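Local coordinates for anthrone oxidase-like protein (Streptomyces ambofaciens, PDB 5F9P) that is probably a monooxygenase of atypical angucycline biosynthesis, an anthrone oxidase-like enzyme linked to the oxidative opening of ring B, at residues H102-S106 / D107-G111; A147-A150 / Q151-G154. All blocks are in the same frame, centred on the assembly; numbering follows the deposited sequence.

Contact 1 (H102-S106 / D107-G111); sequences HTLTS and DALGG
Thr105 folds its hydroxyl into the turn that follows it, where OG1 accepts a hydrogen bond from Ala108 N at 2.8 Å and a weak one from Asp107 N. A first torsion of 70°, which sets OG1 between the backbone N and the carbonyl carbon, aims it there. The methyl branch of the same residue leaves in another direction and rests on Gly111, with CG2 3.6 Å from Gly111 O. Thr103, two residues earlier on the same face of the strand, repeats the conformation with a different result: its hydroxyl is a donor, OG1 reaching Gly111 O at 2.9 Å from above the carbonyl plane, 39° out of it. Both threonines thus meet Gly111, Thr103 by a hydrogen bond and Thr105 by packing of its methyl.

Between them the backbones pair. Thr105 N donates a hydrogen bond to Ala108 O at 3.0 Å, while Gly110 N makes a weak bond to Thr103 O. Ala108 O is gripped twice, for Gly111 N comes to it at 3.1 Å from the opposite face of its plane, closing the type II turn of Ala108 to Gly111. Gly110, at the third position of that turn, has the positive phi (67°) expected there. On the other face of the strand Leu104 and Leu109 lie side by side, CD1 to CD1 at 3.5 Å.

Further out, Ile113 packs on Thr103 and Thr105, Leu149 touches Leu104, and strand 155-167 pairs through backbone hydrogen bonds of His158 with Leu104 and Arg156 with Ser106. The chain reverses at Ser106 and Asp107, and the type II turn, which shares Leu109 with the single Leu104-Leu109 bridge, then leads it toward strand 113-114: a short hairpin-like reversal ending strand 92-105 of the closed antiparallel barrel.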
ATOM      1  N   HIS A 102      -0.301   7.487 -10.681  1.00 14.09           N
ATOM      2  CA  HIS A 102      -1.185   8.630 -10.568  1.00 16.08           C
ATOM      3  C   HIS A 102      -1.374   9.026  -9.105  1.00 15.35           C
ATOM      4  O   HIS A 102      -1.417   8.161  -8.227  1.00 12.64           O
ATOM      5  CB  HIS A 102      -2.540   8.269 -11.194  1.00 14.88           C
ATOM      6  CG  HIS A 102      -3.487   9.421 -11.300  1.00 16.90           C
ATOM      7  ND1 HIS A 102      -3.475  10.297 -12.364  1.00 21.37           N
ATOM      8  CD2 HIS A 102      -4.480   9.837 -10.479  1.00 19.36           C
ATOM      9  CE1 HIS A 102      -4.426  11.200 -12.195  1.00 20.88           C
ATOM     10  NE2 HIS A 102      -5.053  10.939 -11.061  1.00 20.17           N
ATOM     11  N   THR A 103      -1.468  10.329  -8.856  1.00 12.60           N
ATOM     12  CA  THR A 103      -1.882  10.835  -7.551  1.00 16.75           C
ATOM     13  C   THR A 103      -3.006  11.855  -7.703  1.00 17.00           C
ATOM     14  O   THR A 103      -3.118  12.558  -8.713  1.00 15.93           O
ATOM     15  CB  THR A 103      -0.718  11.480  -6.751  1.00 17.39           C
ATOM     16  OG1 THR A 103      -0.274  12.681  -7.405  1.00 15.51           O
ATOM     17  CG2 THR A 103       0.433  10.511  -6.627  1.00 13.71           C
ATOM     18  N   LEU A 104      -3.845  11.918  -6.683  1.00 15.73           N
ATOM     19  CA  LEU A 104      -4.914  12.884  -6.625  1.00 14.21           C
ATOM     20  C   LEU A 104      -5.065  13.283  -5.169  1.00 15.36           C
ATOM     21  O   LEU A 104      -4.978  12.430  -4.290  1.00 13.82           O
ATOM     22  CB  LEU A 104      -6.211  12.253  -7.125  1.00 12.90           C
ATOM     23  CG  LEU A 104      -7.441  13.145  -6.931  1.00 16.30           C
ATOM     24  CD1 LEU A 104      -7.288  14.435  -7.730  1.00 17.87           C
ATOM     25  CD2 LEU A 104      -8.736  12.400  -7.293  1.00 14.41           C
ATOM     26  N   THR A 105      -5.250  14.572  -4.896  1.00 17.76           N
ATOM     27  CA  THR A 105      -5.579  14.993  -3.536  1.00 17.89           C
ATOM     28  C   THR A 105      -6.871  15.781  -3.537  1.00 18.58           C
ATOM     29  O   THR A 105      -7.314  16.264  -4.574  1.00 16.20           O
ATOM     30  CB  THR A 105      -4.483  15.867  -2.864  1.00 21.53           C
ATOM     31  OG1 THR A 105      -4.432  17.152  -3.500  1.00 20.08           O
ATOM     32  CG2 THR A 105      -3.110  15.190  -2.907  1.00 17.54           C
ATOM     33  N   SER A 106      -7.463  15.915  -2.360  1.00 17.41           N
ATOM     34  CA  SER A 106      -8.677  16.691  -2.203  1.00 23.94           C
ATOM     35  C   SER A 106      -8.543  18.107  -2.763  1.00 23.73           C
ATOM     36  O   SER A 106      -9.534  18.724  -3.142  1.00 29.79           O
ATOM     37  CB  SER A 106      -9.070  16.764  -0.726  1.00 22.92           C
ATOM     38  OG  SER A 106     -10.376  17.298  -0.611  1.00 32.96           O
ATOM     39  N   ASP A 107      -7.319  18.616  -2.826  1.00 23.38           N
ATOM     40  CA  ASP A 107      -7.111  20.015  -3.197  1.00 28.27           C
ATOM     41  C   ASP A 107      -6.420  20.209  -4.550  1.00 30.96           C
ATOM     42  O   ASP A 107      -6.541  21.268  -5.177  1.00 31.21           O
ATOM     43  CB  ASP A 107      -6.350  20.735  -2.080  1.00 26.88           C
ATOM     44  CG  ASP A 107      -7.001  20.532  -0.720  1.00 34.10           C
ATOM     45  OD1 ASP A 107      -8.148  21.007  -0.536  1.00 34.49           O
ATOM     46  OD2 ASP A 107      -6.376  19.886   0.157  1.00 42.55           O
ATOM     47  N   ALA A 108      -5.712  19.188  -5.012  1.00 26.01           N
ATOM     48  CA  ALA A 108      -4.988  19.309  -6.268  1.00 30.50           C
ATOM     49  C   ALA A 108      -4.967  18.026  -7.105  1.00 31.98           C
ATOM     50  O   ALA A 108      -4.618  16.942  -6.615  1.00 27.72           O
ATOM     51  CB  ALA A 108      -3.566  19.793  -6.006  1.00 30.77           C
ATOM     52  N   LEU A 109      -5.327  18.152  -8.377  1.00 29.76           N
ATOM     53  CA  LEU A 109      -5.035  17.084  -9.327  1.00 30.38           C
ATOM     54  C   LEU A 109      -3.515  16.853  -9.343  1.00 34.51           C
ATOM     55  O   LEU A 109      -2.739  17.801  -9.524  1.00 31.09           O
ATOM     56  CB  LEU A 109      -5.539  17.450 -10.726  1.00 32.86           C
ATOM     57  CG  LEU A 109      -7.053  17.555 -10.948  1.00 31.86           C
ATOM     58  CD1 LEU A 109      -7.743  16.202 -10.754  1.00 27.92           C
ATOM     59  CD2 LEU A 109      -7.659  18.609 -10.032  1.00 33.70           C
ATOM     60  N   GLY A 110      -3.094  15.606  -9.133  1.00 27.32           N
ATOM     61  CA  GLY A 110      -1.678  15.260  -9.096  1.00 26.06           C
ATOM     62  C   GLY A 110      -0.913  15.858  -7.918  1.00 29.16           C
ATOM     63  O   GLY A 110       0.300  16.043  -7.994  1.00 30.03           O
ATOM     64  N   GLY A 111      -1.611  16.163  -6.825  1.00 29.24           N
ATOM     65  CA  GLY A 111      -0.963  16.736  -5.653  1.00 24.06           C
ATOM     66  C   GLY A 111      -0.106  15.694  -4.958  1.00 28.55           C
ATOM     67  O   GLY A 111      -0.339  14.491  -5.125  1.00 25.32           O
TER

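Contact 2 (A147-A150 / Q151-G154); sequences AFLA and QVPG
Phe148 and Val152, four residues apart, lie side by side and point the same way, CD2 of the ring 4.1 Å from CG2 of the valine. The ring owes its place to a first torsion of 69°, which sets CG between the backbone N and the carbonyl carbon; from there one face lies against Leu149 CG, 4.0 Å from the plane and displaced toward the rim. Val152 has CG1 anti to its N, leaving CG2 beside the N and turned back on the preceding turn, where it packs 3.5 Å from Leu149 O and more loosely on Leu149 CD2. One methyl is thus shared by an aromatic ring, a leucine and a backbone carbonyl.

Gln151 behaves differently. Its chain bends at chi2 (78°) and folds back over Ala150, bringing OE1 to 3.6 Å from Ala150 CB, while NE2 turns toward the carbonyls of Ala147 and Phe148 but stays 3.7 Å from Phe148 O, too far for a good hydrogen bond.

In the backbone, Gln151 N donates a hydrogen bond to Phe148 O at 3.0 Å and Val152 N one to Leu149 O at 2.8 Å. This is the i to i+3 spacing of a 3-10 turn. Tyr189 touches Phe148, Leu149 and Val152 together, and Ala200 and Arg201 lie against the ring.

The chemistry is accordingly divided: backbone bonds define the turn, apolar side chains attach it to helices 183-190 and 199-211 and, through Leu149, to strand 155-167, and the polar Gln151 stays exposed, consistent with packing at the surface of the antibiotic biosynthesis monooxygenase family region, probably related to dimeric alpha-beta barrels.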
ATOM      1  N   ALA A 147     -11.248  11.402 -10.915  1.00 15.30           N
ATOM      2  CA  ALA A 147     -11.061  12.783 -10.496  1.00 16.08           C
ATOM      3  C   ALA A 147     -12.192  13.223  -9.555  1.00 17.38           C
ATOM      4  O   ALA A 147     -11.988  14.079  -8.698  1.00 18.64           O
ATOM      5  CB  ALA A 147     -10.977  13.704 -11.719  1.00 15.17           C
ATOM      6  N   PHE A 148     -13.374  12.629  -9.696  1.00 11.57           N
ATOM      7  CA  PHE A 148     -14.517  13.027  -8.873  1.00 14.88           C
ATOM      8  C   PHE A 148     -14.244  12.847  -7.380  1.00 16.80           C
ATOM      9  O   PHE A 148     -14.901  13.467  -6.548  1.00 17.15           O
ATOM     10  CB  PHE A 148     -15.774  12.218  -9.236  1.00 13.57           C
ATOM     11  CG  PHE A 148     -15.674  10.769  -8.850  1.00 14.29           C
ATOM     12  CD1 PHE A 148     -15.139   9.837  -9.731  1.00 14.29           C
ATOM     13  CD2 PHE A 148     -16.069  10.347  -7.587  1.00 14.65           C
ATOM     14  CE1 PHE A 148     -15.024   8.497  -9.367  1.00 14.26           C
ATOM     15  CE2 PHE A 148     -15.954   9.015  -7.216  1.00 16.97           C
ATOM     16  CZ  PHE A 148     -15.429   8.086  -8.106  1.00 13.89           C
ATOM     17  N   LEU A 149     -13.304  11.969  -7.038  1.00 17.65           N
ATOM     18  CA  LEU A 149     -13.040  11.653  -5.633  1.00 14.56           C
ATOM     19  C   LEU A 149     -12.705  12.904  -4.826  1.00 16.25           C
ATOM     20  O   LEU A 149     -13.095  13.021  -3.672  1.00 14.19           O
ATOM     21  CB  LEU A 149     -11.905  10.637  -5.501  1.00 15.52           C
ATOM     22  CG  LEU A 149     -12.180   9.157  -5.795  1.00 13.56           C
ATOM     23  CD1 LEU A 149     -10.854   8.411  -5.804  1.00  9.83           C
ATOM     24  CD2 LEU A 149     -13.151   8.562  -4.772  1.00 12.01           C
ATOM     25  N   ALA A 150     -11.982  13.833  -5.445  1.00 15.99           N
ATOM     26  CA  ALA A 150     -11.538  15.044  -4.756  1.00 17.31           C
ATOM     27  C   ALA A 150     -12.691  15.856  -4.171  1.00 20.87           C
ATOM     28  O   ALA A 150     -12.479  16.681  -3.278  1.00 21.93           O
ATOM     29  CB  ALA A 150     -10.691  15.913  -5.685  1.00 14.67           C
ATOM     30  N   GLN A 151     -13.905  15.634  -4.668  1.00 15.65           N
ATOM     31  CA  GLN A 151     -15.062  16.341  -4.139  1.00 17.45           C
ATOM     32  C   GLN A 151     -15.944  15.467  -3.248  1.00 22.28           C
ATOM     33  O   GLN A 151     -16.976  15.912  -2.767  1.00 23.32           O
ATOM     34  CB  GLN A 151     -15.866  17.003  -5.261  1.00 24.19           C
ATOM     35  CG  GLN A 151     -15.187  18.249  -5.853  1.00 18.06           C
ATOM     36  CD  GLN A 151     -14.065  17.905  -6.809  1.00 25.17           C
ATOM     37  OE1 GLN A 151     -12.971  18.485  -6.752  1.00 28.34           O
ATOM     38  NE2 GLN A 151     -14.329  16.963  -7.707  1.00 23.56           N
ATOM     39  N   VAL A 152     -15.530  14.225  -3.020  1.00 16.60           N
ATOM     40  CA  VAL A 152     -16.219  13.358  -2.068  1.00 19.97           C
ATOM     41  C   VAL A 152     -15.882  13.787  -0.631  1.00 21.06           C
ATOM     42  O   VAL A 152     -14.717  14.013  -0.308  1.00 19.10           O
ATOM     43  CB  VAL A 152     -15.807  11.885  -2.263  1.00 19.52           C
ATOM     44  CG1 VAL A 152     -16.375  11.011  -1.136  1.00 17.39           C
ATOM     45  CG2 VAL A 152     -16.230  11.380  -3.660  1.00 15.48           C
ATOM     46  N   PRO A 153     -16.906  13.913   0.229  1.00 21.75           N
ATOM     47  CA  PRO A 153     -16.684  14.351   1.615  1.00 20.52           C
ATOM     48  C   PRO A 153     -15.812  13.369   2.386  1.00 19.39           C
ATOM     49  O   PRO A 153     -16.131  12.182   2.436  1.00 18.62           O
ATOM     50  CB  PRO A 153     -18.095  14.359   2.208  1.00 21.88           C
ATOM     51  CG  PRO A 153     -19.014  14.476   1.012  1.00 24.15           C
ATOM     52  CD  PRO A 153     -18.335  13.692  -0.059  1.00 20.78           C
ATOM     53  N   GLY A 154     -14.732  13.863   2.982  1.00 21.01           N
ATOM     54  CA  GLY A 154     -13.877  13.030   3.813  1.00 21.50           C
ATOM     55  C   GLY A 154     -12.726  12.415   3.040  1.00 16.66           C
ATOM     56  O   GLY A 154     -11.815  11.810   3.616  1.00 19.38           O
TER

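The two contacts are neighbours in space, about 10 Å between centres, and both lie toward the periphery of the chain. Contact 1 is the more buried, with Thr103 and Leu104 enclosed; contact 2 is a surface turn in which Leu149 alone is buried. Each borders strand 155-167, contact 1 through the adjoining strand 92-105 and contact 2 through the loop leading into it. They touch directly: Leu104 CD2 approaches Ala147 O, and Ser106 OG makes a weak hydrogen bond to Ala150 O. Hydroxyls supply the side-chain bonding in 102-111, whereas in 147-154 side chains contribute chiefly apolar packing and the hydrogen bonds within the segment run between backbone atoms.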